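VP1 (Polyomavirus HPyV6, PDB 4PCG) forms the major capsid protein of the virion, assembling into pentamers of jelly-roll subunits that build the viral shell and probably attach it to host cells. Local coordinates at residues 52-64 with 167-179. Sequence-based numbering, arbitrary orientation. Where two conformers were deposited one is given.
Sequences TLDAGSSLCYTLA and VTAANFPIEIWSA. With NA (sodium ion), chain L.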
# COMPACT_ATOMS: atom_id res chain seq x y z
N THR B 52 -20.00 -26.38 -9.62
CA THR B 52 -21.07 -25.60 -10.27
C THR B 52 -21.25 -24.31 -9.53
O THR B 52 -21.32 -24.30 -8.29
CB THR B 52 -22.41 -26.37 -10.29
OG1 THR B 52 -22.24 -27.55 -11.04
CG2 THR B 52 -23.55 -25.56 -10.93
N LEU B 53 -21.27 -23.20 -10.27
CA LEU B 53 -21.61 -21.91 -9.71
C LEU B 53 -23.12 -21.83 -9.60
O LEU B 53 -23.81 -21.96 -10.62
CB LEU B 53 -21.15 -20.76 -10.61
CG LEU B 53 -19.67 -20.45 -10.67
CD1 LEU B 53 -19.44 -19.30 -11.64
CD2 LEU B 53 -19.13 -20.10 -9.30
N ASP B 54 -23.60 -21.61 -8.38
CA ASP B 54 -25.01 -21.82 -8.05
C ASP B 54 -25.71 -20.49 -7.95
O ASP B 54 -25.15 -19.50 -7.45
CB ASP B 54 -25.16 -22.61 -6.74
CG ASP B 54 -24.45 -23.95 -6.77
OD1 ASP B 54 -24.83 -24.77 -7.62
OD2 ASP B 54 -23.52 -24.19 -5.96
N ALA B 55 -26.95 -20.46 -8.41
CA ALA B 55 -27.77 -19.27 -8.21
C ALA B 55 -28.06 -19.16 -6.71
O ALA B 55 -28.29 -20.17 -6.05
CB ALA B 55 -29.06 -19.41 -8.99
N GLY B 56 -28.01 -17.94 -6.18
CA GLY B 56 -28.34 -17.70 -4.79
C GLY B 56 -27.10 -17.52 -3.93
O GLY B 56 -27.17 -16.84 -2.91
N SER B 57 -25.98 -18.13 -4.34
CA SER B 57 -24.73 -18.03 -3.58
C SER B 57 -23.65 -17.23 -4.31
O SER B 57 -22.68 -16.82 -3.70
CB SER B 57 -24.19 -19.41 -3.20
OG SER B 57 -23.93 -20.19 -4.35
N SER B 58 -23.83 -17.01 -5.61
CA SER B 58 -22.86 -16.25 -6.41
C SER B 58 -23.40 -14.83 -6.61
O SER B 58 -24.55 -14.62 -7.04
CB SER B 58 -22.60 -16.96 -7.73
OG SER B 58 -21.68 -18.05 -7.54
N LEU B 59 -22.56 -13.85 -6.29
CA LEU B 59 -22.92 -12.46 -6.44
C LEU B 59 -23.04 -12.11 -7.94
O LEU B 59 -22.20 -12.52 -8.77
CB LEU B 59 -21.88 -11.56 -5.77
CG LEU B 59 -22.25 -10.06 -5.67
CD1 LEU B 59 -23.51 -9.82 -4.86
CD2 LEU B 59 -21.12 -9.25 -5.05
N CYS B 60 -24.12 -11.41 -8.29
CA CYS B 60 -24.32 -10.94 -9.65
C CYS B 60 -24.20 -9.43 -9.70
O CYS B 60 -24.33 -8.75 -8.68
CB CYS B 60 -25.69 -11.38 -10.18
SG CYS B 60 -25.84 -13.19 -10.33
N TYR B 61 -23.97 -8.90 -10.87
CA TYR B 61 -24.02 -7.44 -11.01
C TYR B 61 -25.41 -6.93 -10.63
O TYR B 61 -26.44 -7.61 -10.88
CB TYR B 61 -23.72 -7.02 -12.44
CG TYR B 61 -22.30 -7.15 -12.90
CD1 TYR B 61 -21.35 -6.17 -12.59
CD2 TYR B 61 -21.90 -8.22 -13.66
CE1 TYR B 61 -20.06 -6.27 -13.03
CE2 TYR B 61 -20.60 -8.32 -14.12
CZ TYR B 61 -19.67 -7.35 -13.78
OH TYR B 61 -18.39 -7.47 -14.25
N THR B 62 -25.44 -5.75 -10.04
CA THR B 62 -26.68 -5.02 -9.86
C THR B 62 -26.78 -3.95 -10.92
O THR B 62 -25.79 -3.31 -11.22
CB THR B 62 -26.74 -4.35 -8.49
OG1 THR B 62 -26.61 -5.36 -7.48
CG2 THR B 62 -28.08 -3.57 -8.30
N LEU B 63 -27.96 -3.79 -11.50
CA LEU B 63 -28.19 -2.76 -12.52
C LEU B 63 -29.35 -1.84 -12.14
O LEU B 63 -30.36 -2.27 -11.54
CB LEU B 63 -28.40 -3.40 -13.88
CG LEU B 63 -29.70 -4.08 -14.29
CD1 LEU B 63 -30.71 -3.08 -14.86
CD2 LEU B 63 -29.42 -5.12 -15.35
N ALA B 64 -29.23 -0.57 -12.49
CA ALA B 64 -30.33 0.37 -12.36
C ALA B 64 -30.35 1.17 -13.63
O ALA B 64 -29.30 1.61 -14.10
CB ALA B 64 -30.13 1.27 -11.14
N VAL B 167 -25.07 -6.41 -19.79
CA VAL B 167 -25.73 -6.63 -18.52
C VAL B 167 -27.09 -5.92 -18.49
O VAL B 167 -27.21 -4.73 -18.23
CB VAL B 167 -24.84 -6.25 -17.34
CG1 VAL B 167 -25.56 -6.51 -16.03
CG2 VAL B 167 -23.54 -7.03 -17.39
N THR B 168 -28.14 -6.69 -18.81
CA THR B 168 -29.47 -6.17 -18.93
C THR B 168 -30.44 -6.88 -17.99
O THR B 168 -31.64 -6.66 -18.06
CB THR B 168 -29.97 -6.34 -20.36
OG1 THR B 168 -29.96 -7.72 -20.71
CG2 THR B 168 -29.06 -5.59 -21.33
N ALA B 169 -29.92 -7.74 -17.12
CA ALA B 169 -30.78 -8.50 -16.21
C ALA B 169 -30.01 -8.77 -14.93
O ALA B 169 -28.86 -8.39 -14.82
CB ALA B 169 -31.23 -9.80 -16.87
N ALA B 170 -30.68 -9.43 -13.99
CA ALA B 170 -30.21 -9.60 -12.62
C ALA B 170 -29.30 -10.82 -12.44
O ALA B 170 -28.77 -11.03 -11.36
CB ALA B 170 -31.41 -9.74 -11.67
N ASN B 171 -29.07 -11.59 -13.49
CA ASN B 171 -28.42 -12.89 -13.31
C ASN B 171 -27.07 -13.08 -14.02
O ASN B 171 -26.78 -14.15 -14.53
CB ASN B 171 -29.41 -14.00 -13.66
CG ASN B 171 -29.81 -14.00 -15.11
OD1 ASN B 171 -29.71 -12.96 -15.81
ND2 ASN B 171 -30.23 -15.16 -15.60
N PHE B 172 -26.26 -12.02 -14.05
CA PHE B 172 -24.88 -12.06 -14.54
C PHE B 172 -23.89 -12.20 -13.37
O PHE B 172 -23.55 -11.22 -12.71
CB PHE B 172 -24.57 -10.82 -15.37
CG PHE B 172 -25.25 -10.82 -16.70
CD1 PHE B 172 -26.57 -10.40 -16.82
CD2 PHE B 172 -24.56 -11.19 -17.85
CE1 PHE B 172 -27.21 -10.42 -18.05
CE2 PHE B 172 -25.18 -11.17 -19.09
CZ PHE B 172 -26.51 -10.78 -19.19
N PRO B 173 -23.40 -13.42 -13.13
CA PRO B 173 -22.45 -13.59 -12.02
C PRO B 173 -21.12 -12.95 -12.28
O PRO B 173 -20.54 -13.09 -13.37
CB PRO B 173 -22.33 -15.12 -11.87
CG PRO B 173 -22.79 -15.70 -13.17
CD PRO B 173 -23.78 -14.70 -13.74
N ILE B 174 -20.61 -12.28 -11.26
CA ILE B 174 -19.28 -11.68 -11.38
C ILE B 174 -18.16 -12.71 -11.50
O ILE B 174 -17.05 -12.37 -11.93
CB ILE B 174 -18.97 -10.67 -10.26
CG1 ILE B 174 -18.85 -11.39 -8.90
CG2 ILE B 174 -20.02 -9.57 -10.23
CD1 ILE B 174 -18.49 -10.45 -7.74
N GLU B 175 -18.40 -13.97 -11.14
CA GLU B 175 -17.38 -14.96 -11.29
C GLU B 175 -17.22 -15.43 -12.74
O GLU B 175 -16.38 -16.29 -13.01
CB GLU B 175 -17.65 -16.14 -10.35
CG GLU B 175 -17.35 -15.81 -8.90
CD GLU B 175 -18.03 -16.79 -7.95
OE1 GLU B 175 -17.48 -17.91 -7.76
OE2 GLU B 175 -19.10 -16.45 -7.39
N ILE B 176 -18.02 -14.86 -13.65
CA ILE B 176 -18.02 -15.21 -15.07
C ILE B 176 -17.81 -13.99 -15.99
O ILE B 176 -17.08 -14.10 -16.98
CB ILE B 176 -19.36 -15.91 -15.44
CG1 ILE B 176 -19.48 -17.28 -14.72
CG2 ILE B 176 -19.51 -16.09 -16.93
CD1 ILE B 176 -18.48 -18.32 -15.22
N TRP B 177 -18.47 -12.88 -15.66
CA TRP B 177 -18.61 -11.74 -16.58
C TRP B 177 -17.74 -10.55 -16.20
O TRP B 177 -17.93 -9.95 -15.14
CB TRP B 177 -20.08 -11.30 -16.68
CG TRP B 177 -20.99 -12.39 -17.21
CD1 TRP B 177 -21.71 -13.28 -16.45
CD2 TRP B 177 -21.23 -12.75 -18.58
NE1 TRP B 177 -22.40 -14.15 -17.28
CE2 TRP B 177 -22.12 -13.84 -18.58
CE3 TRP B 177 -20.82 -12.23 -19.82
CZ2 TRP B 177 -22.57 -14.45 -19.76
CZ3 TRP B 177 -21.27 -12.83 -20.98
CH2 TRP B 177 -22.13 -13.92 -20.94
N SER B 178 -16.84 -10.19 -17.11
CA SER B 178 -15.90 -9.06 -16.95
C SER B 178 -16.29 -7.93 -17.92
O SER B 178 -16.69 -8.20 -19.05
CB SER B 178 -14.48 -9.53 -17.27
OG SER B 178 -13.48 -8.54 -17.00
N ALA B 179 -16.12 -6.67 -17.49
CA ALA B 179 -16.29 -5.51 -18.39
C ALA B 179 -15.44 -5.67 -19.64
O ALA B 179 -14.33 -6.14 -19.58
CB ALA B 179 -15.93 -4.22 -17.67
NA NA L . -21.20 -24.67 -5.86
O HOH W 1 -20.44 -14.70 -9.11
O HOH W 2 -19.68 -14.40 -5.65
O HOH W 3 -15.77 -6.30 -14.71
O HOH W 4 -26.61 -9.18 -13.21
O HOH W 5 -20.43 -22.50 -5.55
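The ring of Y61 drops into a hollow of 167-179 floored by the CG2 branch of I174, which sits 4.0 Å from the ring centroid and 5° off the normal, a CH-pi contact. V167 CG1 meets Y61 CB at the ring's root, and W177 CB touches CE2 near its far end. With CG anti to the carbonyl carbon (chi1 -72°), the ring runs down to W177, where OH gives a 2.7 Å hydrogen bond to W177 O; a water links the same OH to A179 N. Alongside, the backbones form a single bridge, C60 with P173, with hydrogen bonds from I174 N to L59 O and Y61 N to F172 O, both 3.0 Å. C60 SG rests over the F172-P173 peptide, and I174 CD1 reaches back to L59 CD2. At one end, L53 CD1 wedges against I176 CG1 (3.7 Å), its other methyl lying by the E175 carboxylate. OE2 of that carboxylate takes hydrogen bonds from two waters and lies 3.0 Å from S58 OG, while Y47 holds OE1. At the other end L63 CD2 presses on the backbone at T168 and A169. Beside L53, T52 O and D54 OD2 bind sodium with T48 and T50. The contact joins the loop entering jelly-roll strand 62-67 to the turn before strand 177-179; strands 117-124 and 227-239 pack on Y61 and I174, and a second subunit reaches I174, E175 and S178.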